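Local coordinates for hydrolase, NUDIX family (Clostridium perfringens ATCC 13124, PDB 3F6A), which probably hydrolyses a nucleoside diphosphate linked to another group, as Nudix hydrolases do, although its own substrate is not established, at residues L20-K25 / L31-H36; L42-C47 / K79-P84; E50-E53 / L57-T60; P84-L89 / A144-D149. All coordinates share one frame; numbering follows the deposited sequence.

Contact 1: residues L20-K25 / L31-H36; sequences LLHLHK and LPLGGH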
loop_
_atom_site.group_PDB
_atom_site.type_symbol
_atom_site.label_atom_id
_atom_site.label_comp_id
_atom_site.label_asym_id
_atom_site.label_seq_id
_atom_site.Cartn_x
_atom_site.Cartn_y
_atom_site.Cartn_z
ATOM N N LEU A 20 8.031 10.913 -16.594
ATOM C CA LEU A 20 7.923 12.315 -16.191
ATOM C C LEU A 20 8.260 12.661 -14.746
ATOM O O LEU A 20 7.857 11.967 -13.818
ATOM C CB LEU A 20 6.504 12.813 -16.485
ATOM C CG LEU A 20 6.113 14.194 -15.954
ATOM C CD1 LEU A 20 6.888 15.269 -16.714
ATOM C CD2 LEU A 20 4.611 14.394 -16.121
ATOM N N LEU A 21 8.992 13.759 -14.567
ATOM C CA LEU A 21 9.359 14.254 -13.239
ATOM C C LEU A 21 9.220 15.772 -13.284
ATOM O O LEU A 21 9.224 16.358 -14.361
ATOM C CB LEU A 21 10.815 13.902 -12.901
ATOM C CG LEU A 21 11.244 12.434 -12.836
ATOM C CD1 LEU A 21 12.755 12.358 -12.670
ATOM C CD2 LEU A 21 10.547 11.730 -11.679
ATOM N N HIS A 22 9.088 16.413 -12.130
ATOM C CA HIS A 22 9.007 17.866 -12.116
ATOM C C HIS A 22 9.835 18.422 -10.966
ATOM O O HIS A 22 10.031 17.749 -9.956
ATOM C CB HIS A 22 7.538 18.341 -12.070
ATOM C CG HIS A 22 6.867 18.214 -10.734
ATOM N ND1 HIS A 22 7.290 17.344 -9.753
ATOM C CD2 HIS A 22 5.759 18.820 -10.242
ATOM C CE1 HIS A 22 6.473 17.417 -8.716
ATOM N NE2 HIS A 22 5.536 18.305 -8.988
ATOM N N LEU A 23 10.354 19.636 -11.138
ATOM C CA LEU A 23 11.179 20.275 -10.114
ATOM C C LEU A 23 10.288 20.761 -8.972
ATOM O O LEU A 23 9.491 21.682 -9.136
ATOM C CB LEU A 23 11.954 21.460 -10.715
ATOM C CG LEU A 23 13.293 21.825 -10.056
ATOM C CD1 LEU A 23 13.848 23.081 -10.708
ATOM C CD2 LEU A 23 13.115 22.040 -8.571
ATOM N N HIS A 24 10.440 20.153 -7.804
ATOM C CA HIS A 24 9.616 20.517 -6.662
ATOM C C HIS A 24 9.563 22.008 -6.336
ATOM O O HIS A 24 8.520 22.513 -5.929
ATOM C CB HIS A 24 10.059 19.750 -5.416
ATOM C CG HIS A 24 9.023 19.729 -4.336
ATOM N ND1 HIS A 24 7.916 18.911 -4.385
ATOM C CD2 HIS A 24 8.886 20.479 -3.217
ATOM C CE1 HIS A 24 7.141 19.157 -3.345
ATOM N NE2 HIS A 24 7.707 20.106 -2.620
ATOM N N LYS A 25 10.678 22.707 -6.522
ATOM C CA LYS A 25 10.768 24.140 -6.220
ATOM C C LYS A 25 10.800 24.320 -4.700
ATOM O O LYS A 25 10.119 23.602 -3.969
ATOM C CB LYS A 25 9.594 24.922 -6.833
ATOM C CG LYS A 25 8.430 25.201 -5.892
ATOM C CD LYS A 25 7.478 26.230 -6.484
ATOM C CE LYS A 25 6.867 25.754 -7.787
ATOM N NZ LYS A 25 5.956 26.787 -8.352
ATOM N N LEU A 31 11.318 15.368 -8.919
ATOM C CA LEU A 31 10.483 14.382 -8.235
ATOM C C LEU A 31 9.276 13.990 -9.078
ATOM O O LEU A 31 8.892 14.703 -10.015
ATOM C CB LEU A 31 9.979 14.945 -6.904
ATOM C CG LEU A 31 10.990 15.308 -5.813
ATOM C CD1 LEU A 31 10.253 15.990 -4.669
ATOM C CD2 LEU A 31 11.719 14.054 -5.328
ATOM N N PRO A 32 8.672 12.834 -8.771
ATOM C CA PRO A 32 7.501 12.423 -9.542
ATOM C C PRO A 32 6.357 13.298 -9.073
ATOM O O PRO A 32 6.485 13.994 -8.065
ATOM C CB PRO A 32 7.315 10.970 -9.131
ATOM C CG PRO A 32 7.795 10.966 -7.706
ATOM C CD PRO A 32 9.057 11.797 -7.801
ATOM N N LEU A 33 5.249 13.287 -9.804
ATOM C CA LEU A 33 4.096 14.072 -9.401
ATOM C C LEU A 33 3.543 13.429 -8.130
ATOM O O LEU A 33 3.821 12.262 -7.848
ATOM C CB LEU A 33 3.024 14.051 -10.498
ATOM C CG LEU A 33 3.483 14.423 -11.912
ATOM C CD1 LEU A 33 2.259 14.666 -12.808
ATOM C CD2 LEU A 33 4.349 15.669 -11.846
ATOM N N GLY A 34 2.760 14.185 -7.368
ATOM C CA GLY A 34 2.199 13.644 -6.144
ATOM C C GLY A 34 1.767 14.716 -5.162
ATOM O O GLY A 34 1.802 15.907 -5.476
ATOM N N GLY A 35 1.363 14.296 -3.968
ATOM C CA GLY A 35 0.918 15.247 -2.964
ATOM C C GLY A 35 0.036 14.567 -1.938
ATOM O O GLY A 35 -0.122 13.347 -1.961
ATOM N N HIS A 36 -0.550 15.359 -1.048
ATOM C CA HIS A 36 -1.416 14.830 -0.005
ATOM C C HIS A 36 -2.686 14.201 -0.557
ATOM O O HIS A 36 -3.117 14.495 -1.678
ATOM C CB HIS A 36 -1.784 15.932 0.996
ATOM C CG HIS A 36 -2.836 16.882 0.506
ATOM N ND1 HIS A 36 -2.772 17.506 -0.723
ATOM C CD2 HIS A 36 -3.952 17.359 1.111
ATOM C CE1 HIS A 36 -3.797 18.329 -0.851
ATOM N NE2 HIS A 36 -4.528 18.259 0.248
#
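In the beta hairpin of strands 18-23 and 30-36, His22 and Leu31 form an antiparallel hydrogen-bonded pair within the Nudix-fold sheet. His22 N donates to Leu31 O at 2.7 Å. Leu31 N returns a bond to His22 O at 2.9 Å. The imidazole adds a third link, from His22 ND1 to Leu31 O at 3.1 Å. ND1 sits above the carbonyl plane while the backbone N lies in it, so the two come to one oxygen from different directions. The ring gets there because CG lies between the backbone N and the carbonyl carbon, chi1 76°. Over one face of the imidazole, Leu33 CD2 makes a CH-pi contact, 3.8 Å from the ring centroid. The other methyl of Leu33, CD1, meets Leu20 CD2 at 4.1 Å. Leu21 CD2 packs against Pro32, 3.6 Å from Pro32 N. Leu31 CD1 touches His24 ND1 at 3.8 Å. Helix 43-55 adds Glu54 and Ala55 beside Leu33, and Glu54 OE1 accepts from Gly34 N. Two N-H groups of one residue thus hold Leu31 O. This is consistent with a proton on ND1 of His22 and with a ring fixed in rotation.

Contact 2: residues L42-C47 / K79-P84; sequences LPEEAC and KLLINP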
loop_
_atom_site.group_PDB
_atom_site.type_symbol
_atom_site.label_atom_id
_atom_site.label_comp_id
_atom_site.label_asym_id
_atom_site.label_seq_id
_atom_site.Cartn_x
_atom_site.Cartn_y
_atom_site.Cartn_z
ATOM N N LEU A 42 -9.616 8.369 -1.989
ATOM C CA LEU A 42 -8.809 7.157 -2.134
ATOM C C LEU A 42 -7.425 7.531 -2.641
ATOM O O LEU A 42 -7.285 8.444 -3.458
ATOM C CB LEU A 42 -9.441 6.195 -3.142
ATOM C CG LEU A 42 -10.886 5.719 -2.967
ATOM C CD1 LEU A 42 -11.268 4.871 -4.180
ATOM C CD2 LEU A 42 -11.034 4.929 -1.673
ATOM N N PRO A 43 -6.383 6.825 -2.171
ATOM C CA PRO A 43 -5.019 7.127 -2.622
ATOM C C PRO A 43 -4.925 7.157 -4.150
ATOM O O PRO A 43 -4.179 7.952 -4.713
ATOM C CB PRO A 43 -4.195 5.990 -2.015
ATOM C CG PRO A 43 -4.929 5.701 -0.719
ATOM C CD PRO A 43 -6.381 5.739 -1.167
ATOM N N GLU A 44 -5.688 6.293 -4.815
ATOM C CA GLU A 44 -5.668 6.230 -6.275
ATOM C C GLU A 44 -6.313 7.451 -6.923
ATOM O O GLU A 44 -5.865 7.907 -7.975
ATOM C CB GLU A 44 -6.368 4.959 -6.764
ATOM C CG GLU A 44 -7.818 4.820 -6.320
ATOM C CD GLU A 44 -8.370 3.423 -6.576
ATOM O OE1 GLU A 44 -9.126 3.242 -7.552
ATOM O OE2 GLU A 44 -8.035 2.500 -5.803
ATOM N N GLU A 45 -7.365 7.974 -6.303
ATOM C CA GLU A 45 -8.036 9.150 -6.845
ATOM C C GLU A 45 -7.093 10.331 -6.685
ATOM O O GLU A 45 -7.071 11.232 -7.519
ATOM C CB GLU A 45 -9.352 9.406 -6.107
ATOM C CG GLU A 45 -10.325 8.240 -6.227
ATOM C CD GLU A 45 -11.634 8.470 -5.494
ATOM O OE1 GLU A 45 -11.597 8.966 -4.345
ATOM O OE2 GLU A 45 -12.701 8.136 -6.061
ATOM N N ALA A 46 -6.295 10.303 -5.616
ATOM C CA ALA A 46 -5.324 11.360 -5.351
ATOM C C ALA A 46 -4.265 11.377 -6.449
ATOM O O ALA A 46 -3.792 12.447 -6.848
ATOM C CB ALA A 46 -4.666 11.150 -3.989
ATOM N N CYS A 47 -3.887 10.197 -6.940
ATOM C CA CYS A 47 -2.889 10.113 -8.006
ATOM C C CYS A 47 -3.470 10.737 -9.265
ATOM O O CYS A 47 -2.814 11.538 -9.940
ATOM C CB CYS A 47 -2.520 8.658 -8.297
ATOM S SG CYS A 47 -1.512 7.866 -7.024
ATOM N N LYS A 79 -14.860 -3.170 -1.883
ATOM C CA LYS A 79 -14.220 -2.940 -3.170
ATOM C C LYS A 79 -12.704 -3.017 -3.100
ATOM O O LYS A 79 -12.068 -2.337 -2.295
ATOM C CB LYS A 79 -14.649 -1.586 -3.747
ATOM C CG LYS A 79 -16.118 -1.539 -4.151
ATOM C CD LYS A 79 -16.488 -0.241 -4.857
ATOM C CE LYS A 79 -17.958 -0.252 -5.277
ATOM N NZ LYS A 79 -18.367 0.999 -5.979
ATOM N N LEU A 80 -12.139 -3.865 -3.950
ATOM C CA LEU A 80 -10.698 -4.045 -4.024
ATOM C C LEU A 80 -10.133 -2.858 -4.796
ATOM O O LEU A 80 -10.472 -2.639 -5.964
ATOM C CB LEU A 80 -10.365 -5.350 -4.751
ATOM C CG LEU A 80 -8.876 -5.674 -4.886
ATOM C CD1 LEU A 80 -8.287 -5.981 -3.514
ATOM C CD2 LEU A 80 -8.697 -6.860 -5.821
ATOM N N LEU A 81 -9.274 -2.091 -4.136
ATOM C CA LEU A 81 -8.685 -0.910 -4.748
ATOM C C LEU A 81 -7.343 -1.214 -5.393
ATOM O O LEU A 81 -6.784 -2.291 -5.202
ATOM C CB LEU A 81 -8.498 0.176 -3.686
ATOM C CG LEU A 81 -9.730 0.530 -2.858
ATOM C CD1 LEU A 81 -9.343 1.540 -1.785
ATOM C CD2 LEU A 81 -10.823 1.083 -3.761
ATOM N N ILE A 82 -6.832 -0.262 -6.169
ATOM C CA ILE A 82 -5.533 -0.434 -6.799
ATOM C C ILE A 82 -4.495 -0.284 -5.690
ATOM O O ILE A 82 -4.508 0.685 -4.932
ATOM C CB ILE A 82 -5.293 0.614 -7.926
ATOM C CG1 ILE A 82 -3.797 0.800 -8.173
ATOM C CG2 ILE A 82 -5.926 1.916 -7.576
ATOM C CD1 ILE A 82 -3.121 -0.412 -8.744
ATOM N N ASN A 83 -3.609 -1.265 -5.596
ATOM C CA ASN A 83 -2.577 -1.296 -4.568
ATOM C C ASN A 83 -1.326 -0.539 -5.031
ATOM O O ASN A 83 -0.992 -0.547 -6.212
ATOM C CB ASN A 83 -2.224 -2.764 -4.279
ATOM C CG ASN A 83 -1.686 -2.978 -2.881
ATOM O OD1 ASN A 83 -0.686 -3.674 -2.689
ATOM N ND2 ASN A 83 -2.356 -2.402 -1.893
ATOM N N PRO A 84 -0.623 0.139 -4.106
ATOM C CA PRO A 84 0.585 0.868 -4.509
ATOM C C PRO A 84 1.674 -0.122 -4.903
ATOM O O PRO A 84 1.620 -1.283 -4.507
ATOM C CB PRO A 84 0.957 1.653 -3.249
ATOM C CG PRO A 84 0.428 0.792 -2.135
ATOM C CD PRO A 84 -0.920 0.352 -2.678
#
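The backbones of 42-47 and 79-84 come nearest at Glu44 and Ile82, whose CA atoms are 6.7 Å apart. The first segment holds the N-cap and first turn of helix 43-55, which lies in the Nudix box. The second holds strand 79-81 and the chain that follows it. Two side chains, one at the N-cap and one in the first turn, reach across. Leu42 crosses Leu81 at about a right angle. Their methyls meet in two pairs, Leu42 CD1 with Leu81 CD2 and Leu42 CD2 with Leu81 CD1, both at 3.8 Å. Glu44 turns its CG between its backbone N and carbonyl carbon, chi1 58°, and then runs extended toward the other segment. Its carboxylate accepts a bond from the backbone, Ile82 N to Glu44 OE2 at 3.0 Å. The place of OE2 is doubtful, because the model sets it too close to a neighbouring methyl. Leu42 N donates to Glu45 OE1 at 3.1 Å, almost straight, on the anti side and tilted 31° from the carboxylate plane. This is one half of a capping box; leucine has no side-chain acceptor for the other half. Tyr103 of strand 98-106 packs on both Pro43 and Ile82. Strand 79-81 pairs antiparallel with a strand of the second subunit, and Pro43 packs on Ile99 of that subunit. The nearby helix start probably favours the charged form of Glu45.

Contact 3: residues E50-E53 / L57-T60; sequences EAKE and LNVT
Leu57 N donates to Ala51 O at 3.2 Å, the hydrogen bond that ties the chain after helix 43-55 back to its last turns. The helix belongs to the Nudix box, residues 35-56. In this family that motif forms a loop-helix-loop, and its helix usually carries glutamates for metal binding. The N-H points almost straight at the oxygen, at 167°. It approaches from above the carbonyl plane, 41° out of it, and not along a lone pair. The CA atoms of Lys52 and Leu57 are the nearest backbone pair, 4.7 Å apart. The carbonyl of Leu57 is turned back toward the helix. Its oxygen is 3.5 Å from Lys52 CD and also makes a CH...O contact with Lys52 CA. Lys52 starts with CG anti to its backbone N, chi1 -163°, and bends at chi2. The bend lays the aliphatic part of the chain across Leu57 O. The side chains of Lys52 and Asn58 lie side by side and point the same way. Leu57 CB points away from the helix segment overall, and its side chain packs on Ile13 of strand 7-15 and on Thr107 and Thr112. Ile13 also touches Ala51 and Val59, so one strand residue backs both sides of the turn. The apolar part of the contact is small: the methyl CB of Ala51 sits against both branches of Val59, 3.9 Å from CG1 and 4.0 Å from CG2.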
loop_
_atom_site.group_PDB
_atom_site.type_symbol
_atom_site.label_atom_id
_atom_site.label_comp_id
_atom_site.label_asym_id
_atom_site.label_seq_id
_atom_site.Cartn_x
_atom_site.Cartn_y
_atom_site.Cartn_z
ATOM N N GLU A 50 -3.744 14.606 -8.837
ATOM C CA GLU A 50 -2.434 15.243 -8.829
ATOM C C GLU A 50 -1.828 15.246 -10.227
ATOM O O GLU A 50 -1.162 16.205 -10.617
ATOM C CB GLU A 50 -1.500 14.546 -7.838
ATOM C CG GLU A 50 -1.895 14.769 -6.382
ATOM C CD GLU A 50 -1.680 16.204 -5.916
ATOM O OE1 GLU A 50 -1.549 17.110 -6.767
ATOM O OE2 GLU A 50 -1.653 16.425 -4.688
ATOM N N ALA A 51 -2.076 14.183 -10.987
ATOM C CA ALA A 51 -1.549 14.095 -12.344
ATOM C C ALA A 51 -2.178 15.200 -13.194
ATOM O O ALA A 51 -1.514 15.801 -14.043
ATOM C CB ALA A 51 -1.854 12.729 -12.944
ATOM N N LYS A 52 -3.460 15.461 -12.953
ATOM C CA LYS A 52 -4.197 16.491 -13.687
ATOM C C LYS A 52 -3.783 17.890 -13.232
ATOM O O LYS A 52 -3.587 18.788 -14.047
ATOM C CB LYS A 52 -5.705 16.307 -13.469
ATOM C CG LYS A 52 -6.588 17.037 -14.480
ATOM C CD LYS A 52 -6.412 16.455 -15.883
ATOM C CE LYS A 52 -7.447 16.995 -16.853
ATOM N NZ LYS A 52 -7.291 16.418 -18.218
ATOM N N GLU A 53 -3.648 18.074 -11.925
ATOM C CA GLU A 53 -3.276 19.376 -11.387
ATOM C C GLU A 53 -1.820 19.768 -11.647
ATOM O O GLU A 53 -1.533 20.923 -11.978
ATOM C CB GLU A 53 -3.565 19.424 -9.880
ATOM C CG GLU A 53 -5.033 19.166 -9.528
ATOM C CD GLU A 53 -5.313 19.210 -8.028
ATOM O OE1 GLU A 53 -4.524 18.635 -7.246
ATOM O OE2 GLU A 53 -6.337 19.816 -7.629
ATOM N N LEU A 57 -2.531 16.135 -17.067
ATOM C CA LEU A 57 -2.572 14.838 -17.734
ATOM C C LEU A 57 -3.654 13.883 -17.263
ATOM O O LEU A 57 -4.035 13.871 -16.090
ATOM C CB LEU A 57 -1.231 14.114 -17.572
ATOM C CG LEU A 57 0.053 14.729 -18.126
ATOM C CD1 LEU A 57 1.240 13.870 -17.711
ATOM C CD2 LEU A 57 -0.036 14.836 -19.642
ATOM N N ASN A 58 -4.141 13.087 -18.209
ATOM C CA ASN A 58 -5.109 12.035 -17.938
ATOM C C ASN A 58 -4.178 10.826 -17.901
ATOM O O ASN A 58 -3.360 10.660 -18.804
ATOM C CB ASN A 58 -6.094 11.882 -19.099
ATOM C CG ASN A 58 -7.223 12.884 -19.044
ATOM O OD1 ASN A 58 -7.847 13.183 -20.060
ATOM N ND2 ASN A 58 -7.501 13.399 -17.855
ATOM N N VAL A 59 -4.280 9.994 -16.872
ATOM C CA VAL A 59 -3.397 8.838 -16.779
ATOM C C VAL A 59 -4.114 7.505 -16.611
ATOM O O VAL A 59 -5.327 7.447 -16.397
ATOM C CB VAL A 59 -2.398 8.992 -15.602
ATOM C CG1 VAL A 59 -1.476 10.171 -15.844
ATOM C CG2 VAL A 59 -3.159 9.171 -14.296
ATOM N N THR A 60 -3.344 6.431 -16.732
ATOM C CA THR A 60 -3.859 5.080 -16.555
ATOM C C THR A 60 -2.932 4.382 -15.569
ATOM O O THR A 60 -1.810 4.007 -15.908
ATOM C CB THR A 60 -3.886 4.302 -17.878
ATOM O OG1 THR A 60 -4.917 4.838 -18.715
ATOM C CG2 THR A 60 -4.158 2.817 -17.630
#

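Contact 4: residues P84-L89 / A144-D149; sequences PIHTIL and ATEALD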
loop_
_atom_site.group_PDB
_atom_site.type_symbol
_atom_site.label_atom_id
_atom_site.label_comp_id
_atom_site.label_asym_id
_atom_site.label_seq_id
_atom_site.Cartn_x
_atom_site.Cartn_y
_atom_site.Cartn_z
ATOM N N PRO A 84 -0.623 0.139 -4.106
ATOM C CA PRO A 84 0.585 0.868 -4.509
ATOM C C PRO A 84 1.674 -0.122 -4.903
ATOM O O PRO A 84 1.620 -1.283 -4.507
ATOM C CB PRO A 84 0.957 1.653 -3.249
ATOM C CG PRO A 84 0.428 0.792 -2.135
ATOM C CD PRO A 84 -0.920 0.352 -2.678
ATOM N N ILE A 85 2.645 0.338 -5.687
ATOM C CA ILE A 85 3.756 -0.508 -6.120
ATOM C C ILE A 85 4.750 -0.596 -4.965
ATOM O O ILE A 85 5.326 -1.648 -4.691
ATOM C CB ILE A 85 4.509 0.098 -7.336
ATOM C CG1 ILE A 85 3.540 0.373 -8.487
ATOM C CG2 ILE A 85 5.601 -0.870 -7.792
ATOM C CD1 ILE A 85 2.892 -0.865 -9.069
ATOM N N HIS A 86 4.945 0.533 -4.297
ATOM C CA HIS A 86 5.857 0.612 -3.164
ATOM C C HIS A 86 5.295 1.560 -2.121
ATOM O O HIS A 86 4.443 2.403 -2.423
ATOM C CB HIS A 86 7.222 1.146 -3.600
ATOM C CG HIS A 86 7.964 0.248 -4.537
ATOM N ND1 HIS A 86 8.308 -1.049 -4.213
ATOM C CD2 HIS A 86 8.469 0.472 -5.773
ATOM C CE1 HIS A 86 8.990 -1.582 -5.209
ATOM N NE2 HIS A 86 9.104 -0.680 -6.168
ATOM N N THR A 87 5.789 1.417 -0.896
ATOM C CA THR A 87 5.386 2.266 0.213
ATOM C C THR A 87 6.670 2.791 0.847
ATOM O O THR A 87 7.518 2.019 1.314
ATOM C CB THR A 87 4.562 1.479 1.252
ATOM O OG1 THR A 87 3.343 1.023 0.647
ATOM C CG2 THR A 87 4.226 2.356 2.439
ATOM N N ILE A 88 6.809 4.112 0.865
ATOM C CA ILE A 88 8.003 4.747 1.410
ATOM C C ILE A 88 7.731 5.776 2.509
ATOM O O ILE A 88 6.728 6.497 2.476
ATOM C CB ILE A 88 8.790 5.429 0.271
ATOM C CG1 ILE A 88 9.226 4.371 -0.745
ATOM C CG2 ILE A 88 9.991 6.190 0.830
ATOM C CD1 ILE A 88 9.899 4.946 -1.978
ATOM N N LEU A 89 8.631 5.835 3.487
ATOM C CA LEU A 89 8.499 6.795 4.580
ATOM C C LEU A 89 9.365 8.016 4.266
ATOM O O LEU A 89 10.596 7.908 4.144
ATOM C CB LEU A 89 8.934 6.171 5.907
ATOM C CG LEU A 89 8.835 7.080 7.141
ATOM C CD1 LEU A 89 7.387 7.485 7.383
ATOM C CD2 LEU A 89 9.397 6.345 8.359
ATOM N N ALA A 144 11.905 5.380 -11.220
ATOM C CA ALA A 144 11.602 5.872 -12.559
ATOM C C ALA A 144 12.028 4.806 -13.567
ATOM O O ALA A 144 11.370 4.590 -14.584
ATOM C CB ALA A 144 12.346 7.184 -12.817
ATOM N N THR A 145 13.131 4.130 -13.260
ATOM C CA THR A 145 13.646 3.075 -14.121
ATOM C C THR A 145 12.733 1.856 -14.058
ATOM O O THR A 145 12.467 1.221 -15.080
ATOM C CB THR A 145 15.072 2.683 -13.707
ATOM O OG1 THR A 145 15.918 3.835 -13.805
ATOM C CG2 THR A 145 15.616 1.586 -14.608
ATOM N N GLU A 146 12.247 1.529 -12.863
ATOM C CA GLU A 146 11.341 0.399 -12.722
ATOM C C GLU A 146 10.068 0.706 -13.502
ATOM O O GLU A 146 9.530 -0.154 -14.194
ATOM C CB GLU A 146 10.970 0.156 -11.258
ATOM C CG GLU A 146 12.133 -0.166 -10.342
ATOM C CD GLU A 146 11.668 -0.550 -8.953
ATOM O OE1 GLU A 146 10.527 -0.181 -8.585
ATOM O OE2 GLU A 146 12.442 -1.208 -8.226
ATOM N N ALA A 147 9.584 1.939 -13.379
ATOM C CA ALA A 147 8.369 2.344 -14.087
ATOM C C ALA A 147 8.564 2.135 -15.588
ATOM O O ALA A 147 7.681 1.612 -16.269
ATOM C CB ALA A 147 8.040 3.814 -13.788
ATOM N N LEU A 148 9.723 2.539 -16.099
ATOM C CA LEU A 148 10.025 2.376 -17.518
ATOM C C LEU A 148 10.120 0.904 -17.908
ATOM O O LEU A 148 9.550 0.489 -18.916
ATOM C CB LEU A 148 11.331 3.096 -17.876
ATOM C CG LEU A 148 11.237 4.614 -18.052
ATOM C CD1 LEU A 148 12.629 5.230 -18.133
ATOM C CD2 LEU A 148 10.443 4.926 -19.306
ATOM N N ASP A 149 10.836 0.113 -17.111
ATOM C CA ASP A 149 10.981 -1.313 -17.400
ATOM C C ASP A 149 9.619 -2.001 -17.420
ATOM O O ASP A 149 9.394 -2.924 -18.205
ATOM C CB ASP A 149 11.862 -2.012 -16.355
ATOM C CG ASP A 149 13.299 -1.535 -16.380
ATOM O OD1 ASP A 149 13.758 -1.046 -17.431
ATOM O OD2 ASP A 149 13.985 -1.665 -15.343
#
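His86 reaches from the start of strand 86-90 to Glu146 on helix 138-150. Its CB points toward the helix. With chi1 -65°, CG lies beside the backbone N, and the ring presents NE2 to Glu146. One face of the imidazole is covered by Ile85 CG2, which lies toward the rim of the ring. His86 ND1 is 3.1 Å from Ile85 O, but the angle is too poor for a hydrogen bond. His86 CD2 is 3.5 Å from Glu146 OE1, and CE1 is farther. Between them, His86 NE2 donates to Glu146 OE1 at 2.8 Å, with an angle of 153° at the hydrogen. The oxygen sits at the ring edge, close to its plane, and uses its syn lone pair. The carboxylate plane is turned 41° from the ring.

Ile85 and His86 form a classic beta bulge, both facing Val102 on the neighbouring strand 98-106. The bulge lies at the start of strand 86-90. Further along, Ile88 and Leu89 pair with a strand of the second subunit, so the Nudix sheet runs on across the interface. The helix across from the bulge packs against the same sheet, with Ala147 on Phe12 and Val14 of strand 7-15. Glu146 runs extended beyond CG and meets the histidine from the opposite direction. Glu146 OE1 is held a second time, by a hydrogen bond with Tyr104 OH. Tyr104 also packs on Ile85 and His86. The second subunit comes close here: its Asp66 packs on His86, and Asp66 OD2 of that subunit lies near Glu146 OE2 as a like charge.

Along the chain, contact 1 comes first and contact 4 closes last. Contact 3 is nested inside the loop closed by contact 2, and both use helix 43-55. That helix follows strand 30-36 of contact 1. Contacts 1 and 3 have centres about 12 Å apart and touch through Leu20 and Leu57 and through Gly35 and Glu50. Contacts 1 and 2 lie on opposite sides of the chain's centre, about 19 Å apart. Contacts 1 and 4 reach the same mixed sheet. Contacts 2 and 4 share Pro84. Contacts 2 and 3 hold the two ends of the Nudix-box helix, contact 1 leads into it, and contacts 2 and 4 border the dimer interface.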